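Local structure of calcium uptake protein 2, mitochondrial (Homo sapiens, 6LB7) at residues E120-K123 with L124-I128; G80-S83 with Y84-L88; F101-A104 with F105-D109. The protein probably senses calcium through EF-hands and helps to regulate calcium uptake into mitochondria. All blocks are in the same frame, centred on the assembly; numbering follows the deposited sequence.

Contact 1: E120-K123 with L124-I128; sequences EFFK and LQKII. With CA (calcium ion), chain F.
Lys126 N donates to Phe122 O at 3.1 Å, and one residue further on Ile127 N reaches Lys123 O at 2.9 Å: two i to i+4 bonds of an ordinary alpha-helix. The turn before them is different. Phe121 O accepts from Leu124 N, only three residues on, and the donor lies 46° out of the carbonyl plane. The same oxygen takes a second hydrogen, from a water at 2.7 Å, and that water in turn accepts a weak bond from Gln125 N, so it stands in for the direct Gln125 N to Phe121 O bond, whose atoms are 4.3 Å apart.

Around this polar thread the side chains sort by type. Phe121 CG stands anti to the backbone N (chi1 -165°), which carries the ring forward along the helix and brings CE1 to 3.9 Å from Leu124 CD1, an apolar pair that suits two buried residues. Phe122, more exposed, has CB of Gln125 over one ring face, 4.1 Å above the plane; the Gln125 chain bends at chi2, and its NE2 bonds Ser129 OG. Glu120 grips the calcium ion with both carboxylate oxygens, OE1 and OE2 at 2.4 Å each, a bidentate grasp that glutamate's length allows. OE1 also accepts from Glu117 N.

All this lies on helix 118-129, the exiting helix of the EF-hand. Leu124, Gln125 and Ile128 lean on Thr85 of helix 84-94, while Lys123, Leu124 and Ile127 also pack against an aromatic side chain of another protein's chain.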
loop_
_atom_site.group_PDB
_atom_site.type_symbol
_atom_site.label_atom_id
_atom_site.label_comp_id
_atom_site.label_asym_id
_atom_site.label_seq_id
_atom_site.Cartn_x
_atom_site.Cartn_y
_atom_site.Cartn_z
ATOM N N GLU B 120 -18.476 -1.720 18.843
ATOM C CA GLU B 120 -17.310 -1.527 17.989
ATOM C C GLU B 120 -17.707 -1.048 16.594
ATOM O O GLU B 120 -17.005 -0.232 15.991
ATOM C CB GLU B 120 -16.525 -2.828 17.898
ATOM C CG GLU B 120 -15.866 -3.201 19.235
ATOM C CD GLU B 120 -15.247 -4.578 19.191
ATOM O OE1 GLU B 120 -15.894 -5.497 18.641
ATOM O OE2 GLU B 120 -14.123 -4.736 19.709
ATOM N N PHE B 121 -18.814 -1.560 16.055
ATOM C CA PHE B 121 -19.275 -1.092 14.750
ATOM C C PHE B 121 -19.679 0.368 14.823
ATOM O O PHE B 121 -19.522 1.112 13.852
ATOM C CB PHE B 121 -20.443 -1.955 14.279
ATOM C CG PHE B 121 -20.772 -1.815 12.823
ATOM C CD1 PHE B 121 -19.896 -2.281 11.852
ATOM C CD2 PHE B 121 -21.977 -1.241 12.423
ATOM C CE1 PHE B 121 -20.209 -2.176 10.500
ATOM C CE2 PHE B 121 -22.298 -1.125 11.070
ATOM C CZ PHE B 121 -21.415 -1.599 10.111
ATOM N N PHE B 122 -20.170 0.801 15.987
ATOM C CA PHE B 122 -20.610 2.172 16.177
ATOM C C PHE B 122 -19.462 3.166 16.082
ATOM O O PHE B 122 -19.701 4.361 15.904
ATOM C CB PHE B 122 -21.321 2.294 17.536
ATOM C CG PHE B 122 -22.005 3.611 17.736
ATOM C CD1 PHE B 122 -23.203 3.884 17.092
ATOM C CD2 PHE B 122 -21.450 4.580 18.552
ATOM C CE1 PHE B 122 -23.845 5.099 17.260
ATOM C CE2 PHE B 122 -22.083 5.803 18.730
ATOM C CZ PHE B 122 -23.284 6.064 18.082
ATOM N N LYS B 123 -18.223 2.701 16.190
ATOM C CA LYS B 123 -17.087 3.592 16.008
ATOM C C LYS B 123 -17.105 4.267 14.639
ATOM O O LYS B 123 -16.670 5.419 14.514
ATOM C CB LYS B 123 -15.787 2.810 16.196
ATOM C CG LYS B 123 -14.521 3.663 16.096
ATOM C CD LYS B 123 -13.262 2.799 16.160
ATOM C CE LYS B 123 -13.112 1.936 14.904
ATOM N NZ LYS B 123 -12.201 0.756 15.097
ATOM N N LEU B 124 -17.587 3.574 13.600
ATOM C CA LEU B 124 -17.637 4.199 12.276
ATOM C C LEU B 124 -18.545 5.427 12.290
ATOM O O LEU B 124 -18.193 6.480 11.741
ATOM C CB LEU B 124 -18.107 3.184 11.226
ATOM C CG LEU B 124 -17.272 1.892 11.115
ATOM C CD1 LEU B 124 -17.847 0.924 10.088
ATOM C CD2 LEU B 124 -15.804 2.185 10.810
ATOM N N GLN B 125 -19.707 5.315 12.940
ATOM C CA GLN B 125 -20.621 6.451 13.053
ATOM C C GLN B 125 -19.985 7.588 13.840
ATOM O O GLN B 125 -20.107 8.763 13.463
ATOM C CB GLN B 125 -21.930 5.995 13.709
ATOM C CG GLN B 125 -22.935 7.116 13.976
ATOM C CD GLN B 125 -23.488 7.747 12.705
ATOM O OE1 GLN B 125 -24.346 7.166 12.035
ATOM N NE2 GLN B 125 -23.008 8.949 12.372
ATOM N N LYS B 126 -19.276 7.253 14.924
ATOM C CA LYS B 126 -18.606 8.297 15.692
ATOM C C LYS B 126 -17.525 8.990 14.872
ATOM O O LYS B 126 -17.359 10.211 14.966
ATOM C CB LYS B 126 -18.022 7.707 16.980
ATOM C CG LYS B 126 -19.071 7.286 17.970
ATOM C CD LYS B 126 -18.512 6.490 19.148
ATOM C CE LYS B 126 -19.535 6.115 20.115
ATOM N NZ LYS B 126 -19.079 6.200 21.505
ATOM N N ILE B 127 -16.814 8.267 14.004
ATOM C CA ILE B 127 -15.885 8.929 13.090
ATOM C C ILE B 127 -16.633 9.930 12.211
ATOM O O ILE B 127 -16.204 11.078 12.039
ATOM C CB ILE B 127 -15.119 7.889 12.251
ATOM C CG1 ILE B 127 -14.231 7.032 13.154
ATOM C CG2 ILE B 127 -14.286 8.569 11.172
ATOM C CD1 ILE B 127 -13.781 5.742 12.502
ATOM N N ILE B 128 -17.781 9.521 11.670
ATOM C CA ILE B 128 -18.535 10.397 10.778
ATOM C C ILE B 128 -19.089 11.598 11.542
ATOM O O ILE B 128 -19.082 12.727 11.037
ATOM C CB ILE B 128 -19.662 9.614 10.080
ATOM C CG1 ILE B 128 -19.095 8.494 9.192
ATOM C CG2 ILE B 128 -20.526 10.567 9.262
ATOM C CD1 ILE B 128 -18.318 8.982 8.021
HETATM CA CA CA F . -14.534 -7.107 19.704
HETATM O O HOH W 1 -21.580 2.553 12.940
HETATM O O HOH W 2 -16.216 -6.900 21.696
#

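Contact 2: G80-S83 with Y84-L88; sequences GLIS and YTEYL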
loop_
_atom_site.group_PDB
_atom_site.type_symbol
_atom_site.label_atom_id
_atom_site.label_comp_id
_atom_site.label_asym_id
_atom_site.label_seq_id
_atom_site.Cartn_x
_atom_site.Cartn_y
_atom_site.Cartn_z
ATOM N N GLY B 80 -35.556 -1.832 3.768
ATOM C CA GLY B 80 -34.388 -1.727 4.620
ATOM C C GLY B 80 -33.916 -0.302 4.727
ATOM O O GLY B 80 -34.473 0.623 4.129
ATOM N N LEU B 81 -32.840 -0.143 5.478
ATOM C CA LEU B 81 -32.359 1.198 5.720
ATOM C C LEU B 81 -30.861 1.109 5.949
ATOM O O LEU B 81 -30.397 0.258 6.716
ATOM C CB LEU B 81 -33.123 1.794 6.915
ATOM C CG LEU B 81 -33.064 3.250 7.238
ATOM C CD1 LEU B 81 -33.850 3.542 8.389
ATOM C CD2 LEU B 81 -31.713 3.548 7.564
ATOM N N ILE B 82 -30.164 2.036 5.294
ATOM C CA ILE B 82 -28.708 2.081 5.270
ATOM C C ILE B 82 -28.294 3.525 5.497
ATOM O O ILE B 82 -28.713 4.420 4.751
ATOM C CB ILE B 82 -28.133 1.559 3.942
ATOM C CG1 ILE B 82 -28.543 0.100 3.685
ATOM C CG2 ILE B 82 -26.614 1.738 3.918
ATOM C CD1 ILE B 82 -28.180 -0.398 2.265
ATOM N N SER B 83 -27.488 3.757 6.527
ATOM C CA SER B 83 -27.086 5.113 6.877
ATOM C C SER B 83 -25.894 5.538 6.030
ATOM O O SER B 83 -25.253 4.719 5.364
ATOM C CB SER B 83 -26.716 5.197 8.358
ATOM O OG SER B 83 -25.489 4.515 8.582
ATOM N N TYR B 84 -25.584 6.840 6.085
ATOM C CA TYR B 84 -24.436 7.372 5.347
ATOM C C TYR B 84 -23.142 6.673 5.757
ATOM O O TYR B 84 -22.316 6.314 4.909
ATOM C CB TYR B 84 -24.316 8.888 5.567
ATOM C CG TYR B 84 -23.123 9.478 4.865
ATOM C CD1 TYR B 84 -23.005 9.385 3.486
ATOM C CD2 TYR B 84 -22.102 10.107 5.569
ATOM C CE1 TYR B 84 -21.920 9.906 2.816
ATOM C CE2 TYR B 84 -20.997 10.641 4.898
ATOM C CZ TYR B 84 -20.921 10.534 3.517
ATOM O OH TYR B 84 -19.849 11.041 2.805
ATOM N N THR B 85 -22.948 6.490 7.064
ATOM C CA THR B 85 -21.803 5.749 7.593
ATOM C C THR B 85 -21.704 4.363 6.967
ATOM O O THR B 85 -20.633 3.928 6.514
ATOM C CB THR B 85 -21.944 5.621 9.116
ATOM O OG1 THR B 85 -21.833 6.917 9.730
ATOM C CG2 THR B 85 -20.894 4.686 9.684
ATOM N N GLU B 86 -22.826 3.654 6.938
ATOM C CA GLU B 86 -22.830 2.290 6.427
ATOM C C GLU B 86 -22.611 2.260 4.912
ATOM O O GLU B 86 -21.927 1.368 4.400
ATOM C CB GLU B 86 -24.144 1.628 6.829
ATOM C CG GLU B 86 -24.301 1.569 8.345
ATOM C CD GLU B 86 -25.662 1.047 8.774
ATOM O OE1 GLU B 86 -26.624 1.163 7.979
ATOM O OE2 GLU B 86 -25.768 0.529 9.912
ATOM N N TYR B 87 -23.156 3.243 4.195
ATOM C CA TYR B 87 -22.897 3.391 2.758
ATOM C C TYR B 87 -21.396 3.505 2.468
ATOM O O TYR B 87 -20.862 2.794 1.611
ATOM C CB TYR B 87 -23.688 4.612 2.244
ATOM C CG TYR B 87 -23.265 5.197 0.912
ATOM C CD1 TYR B 87 -22.565 6.400 0.850
ATOM C CD2 TYR B 87 -23.585 4.559 -0.291
ATOM C CE1 TYR B 87 -22.186 6.949 -0.389
ATOM C CE2 TYR B 87 -23.195 5.092 -1.527
ATOM C CZ TYR B 87 -22.504 6.280 -1.565
ATOM O OH TYR B 87 -22.137 6.814 -2.776
ATOM N N LEU B 88 -20.684 4.363 3.206
ATOM C CA LEU B 88 -19.239 4.485 3.003
ATOM C C LEU B 88 -18.510 3.187 3.336
ATOM O O LEU B 88 -17.555 2.808 2.649
ATOM C CB LEU B 88 -18.676 5.625 3.851
ATOM C CG LEU B 88 -19.163 7.055 3.594
ATOM C CD1 LEU B 88 -18.311 8.003 4.434
ATOM C CD2 LEU B 88 -19.076 7.388 2.096
HETATM O O HOH W 3 -27.928 -0.770 7.108
#
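Ser83 leaves the extended backbone of Leu81 and Ile82 and starts helix 84-94, its own O accepting the first i to i+4 bond from Tyr87 N at 2.8 Å. Its hydroxyl folds back between backbone N and carbonyl carbon (chi1 71°), which lets OG accept from Glu86 N at 3.2 Å. Glu86 completes the exchange in the other direction: its chain runs extended beyond CG, and OE1 takes the hydrogen of Ser83 N at 3.1 Å in an almost straight bond (170°), approached from above the carboxylate plane. Two amides near the helix start are thus satisfied by side chains. A water bridges further, donating to both Leu81 O and Glu86 OE1, while OE2 is bonded to Thr156 OG1, so both carboxylate oxygens of this buried residue have partners. The positive end of the helix dipole probably also steadies its charge. Beside this polar knot, Ile82 CG2 rests 3.8 Å from Glu86 CB, a branched apolar side chain fitting a buried site that Phe33 of helix 30-38 also lines. Serine, short and able to accept, at the N-cap, and glutamate three residues later, long enough to reach back, make this a classic capping box.

Contact 3: F101-A104 with F105-D109; sequences FHVA and FKMLD. With CA (calcium ion), chain F.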
loop_
_atom_site.group_PDB
_atom_site.type_symbol
_atom_site.label_atom_id
_atom_site.label_comp_id
_atom_site.label_asym_id
_atom_site.label_seq_id
_atom_site.Cartn_x
_atom_site.Cartn_y
_atom_site.Cartn_z
ATOM N N PHE B 101 -10.266 -8.327 3.627
ATOM C CA PHE B 101 -11.422 -8.528 4.496
ATOM C C PHE B 101 -11.002 -8.730 5.946
ATOM O O PHE B 101 -11.622 -8.170 6.854
ATOM C CB PHE B 101 -12.266 -9.725 4.032
ATOM C CG PHE B 101 -12.934 -9.519 2.698
ATOM C CD1 PHE B 101 -12.944 -8.263 2.087
ATOM C CD2 PHE B 101 -13.549 -10.576 2.048
ATOM C CE1 PHE B 101 -13.545 -8.077 0.849
ATOM C CE2 PHE B 101 -14.163 -10.392 0.805
ATOM C CZ PHE B 101 -14.149 -9.145 0.208
ATOM N N HIS B 102 -9.955 -9.530 6.186
ATOM C CA HIS B 102 -9.570 -9.794 7.574
ATOM C C HIS B 102 -9.008 -8.536 8.229
ATOM O O HIS B 102 -9.251 -8.274 9.414
ATOM C CB HIS B 102 -8.558 -10.946 7.644
ATOM C CG HIS B 102 -8.386 -11.502 9.025
ATOM N ND1 HIS B 102 -7.168 -11.547 9.667
ATOM C CD2 HIS B 102 -9.293 -11.996 9.904
ATOM C CE1 HIS B 102 -7.327 -12.065 10.873
ATOM N NE2 HIS B 102 -8.607 -12.344 11.041
ATOM N N VAL B 103 -8.259 -7.752 7.460
ATOM C CA VAL B 103 -7.788 -6.438 7.897
ATOM C C VAL B 103 -8.960 -5.558 8.309
ATOM O O VAL B 103 -8.943 -4.937 9.376
ATOM C CB VAL B 103 -6.970 -5.783 6.771
ATOM C CG1 VAL B 103 -6.762 -4.306 7.031
ATOM C CG2 VAL B 103 -5.648 -6.523 6.584
ATOM N N ALA B 104 -9.994 -5.481 7.468
ATOM C CA ALA B 104 -11.151 -4.665 7.828
ATOM C C ALA B 104 -11.801 -5.179 9.104
ATOM O O ALA B 104 -12.245 -4.389 9.944
ATOM C CB ALA B 104 -12.173 -4.649 6.689
ATOM N N PHE B 105 -11.888 -6.504 9.252
ATOM C CA PHE B 105 -12.474 -7.086 10.457
ATOM C C PHE B 105 -11.656 -6.699 11.681
ATOM O O PHE B 105 -12.199 -6.225 12.692
ATOM C CB PHE B 105 -12.556 -8.617 10.300
ATOM C CG PHE B 105 -13.120 -9.328 11.504
ATOM C CD1 PHE B 105 -14.490 -9.479 11.664
ATOM C CD2 PHE B 105 -12.270 -9.865 12.476
ATOM C CE1 PHE B 105 -15.015 -10.138 12.770
ATOM C CE2 PHE B 105 -12.784 -10.529 13.586
ATOM C CZ PHE B 105 -14.161 -10.662 13.739
ATOM N N LYS B 106 -10.339 -6.862 11.593
ATOM C CA LYS B 106 -9.477 -6.629 12.746
ATOM C C LYS B 106 -9.374 -5.147 13.076
ATOM O O LYS B 106 -9.146 -4.794 14.240
ATOM C CB LYS B 106 -8.087 -7.218 12.496
ATOM C CG LYS B 106 -8.036 -8.747 12.491
ATOM C CD LYS B 106 -8.702 -9.364 13.750
ATOM C CE LYS B 106 -7.866 -9.180 15.042
ATOM N NZ LYS B 106 -8.681 -9.434 16.290
ATOM N N MET B 107 -9.555 -4.268 12.076
ATOM C CA MET B 107 -9.584 -2.827 12.350
ATOM C C MET B 107 -10.758 -2.466 13.248
ATOM O O MET B 107 -10.646 -1.584 14.107
ATOM C CB MET B 107 -9.667 -2.023 11.042
ATOM C CG MET B 107 -8.358 -1.904 10.281
ATOM S SD MET B 107 -7.123 -1.008 11.236
ATOM C CE MET B 107 -7.813 0.641 11.234
ATOM N N LEU B 108 -11.893 -3.137 13.060
ATOM C CA LEU B 108 -13.097 -2.871 13.831
ATOM C C LEU B 108 -13.125 -3.589 15.179
ATOM O O LEU B 108 -13.789 -3.113 16.104
ATOM C CB LEU B 108 -14.331 -3.273 13.015
ATOM C CG LEU B 108 -14.724 -2.424 11.803
ATOM C CD1 LEU B 108 -15.783 -3.130 10.961
ATOM C CD2 LEU B 108 -15.239 -1.070 12.255
ATOM N N ASP B 109 -12.441 -4.729 15.306
ATOM C CA ASP B 109 -12.414 -5.528 16.541
ATOM C C ASP B 109 -11.311 -4.994 17.452
ATOM O O ASP B 109 -10.238 -5.584 17.611
ATOM C CB ASP B 109 -12.201 -7.006 16.218
ATOM C CG ASP B 109 -12.063 -7.887 17.482
ATOM O OD1 ASP B 109 -12.758 -7.662 18.503
ATOM O OD2 ASP B 109 -11.249 -8.826 17.421
HETATM CA CA CA F . -14.534 -7.107 19.704
HETATM O O HOH W 2 -16.216 -6.900 21.696
#
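Phe105 N to Phe101 O, Lys106 N to His102 O and Met107 N to Val103 O form three successive i to i+4 bonds; Leu108 N to Ala104 O, at 3.4 Å, is the weak member of the run, and Asp109 N to Phe105 O closes it at 3.0 Å. Asp109 is the first residue to leave helical geometry.

His102 and Lys106 lie side by side and point the same way. CG of the lysine sits over one face of the imidazole, 4.0 Å from the ring centroid and 19° off its normal, a CH-pi contact. Bends at chi2 (-51°) and chi3 turn the rest of the lysine toward the end of the helix, where NZ bonds Asp109 OD2 at 2.9 Å as a salt bridge, meeting the oxygen on its anti side, somewhat out of the carboxylate plane. That oxygen also accepts from Glu114 N, so two donors hold OD2, which probably helps to aim OD1 at the calcium ion, 2.2 Å away. An alanine in place of Lys106 is likely to leave Asp109 OD2 without its charged mate, relying on Glu114 N, and one face of the His102 ring without its aliphatic cover.

Along another side Val103 CG1 lies 4.3 Å from Met107 CG; Val103 also packs on an apolar side chain of another protein's chain, Met107 on a polar one. Phe105, buried, meets Tyr173 and Phe176 edge-to-face. With Asp109 as first ligand of the loop completed by Asp111, Asn113, Met115 (through its backbone O) and Glu120, helix 99-108 is the entering helix of a helix-loop-helix EF-hand.

How the contacts relate
Contacts 3 and 1 lie on the entering and exiting helices of one EF-hand, their centres 14 Å apart and joined through the calcium ion: contact 3 supplies the first ligand and contact 1 the last, with Glu120 OE2 3.4 Å from Asp109 OD1, and one water on the metal is common to both. The helices also touch directly, Leu124 CD2 lying 3.6 Å from Leu108 CD2. Contact 2 holds no ligand. Its helix packs on the exiting helix, Leu124 CB at 3.5 Å from Thr85 CG2 and Ile128 CD1 at 3.7 Å from Leu88 CD1, but stays about 8 Å, nearest atoms, from contact 3. Contact 1 therefore lies between the other two.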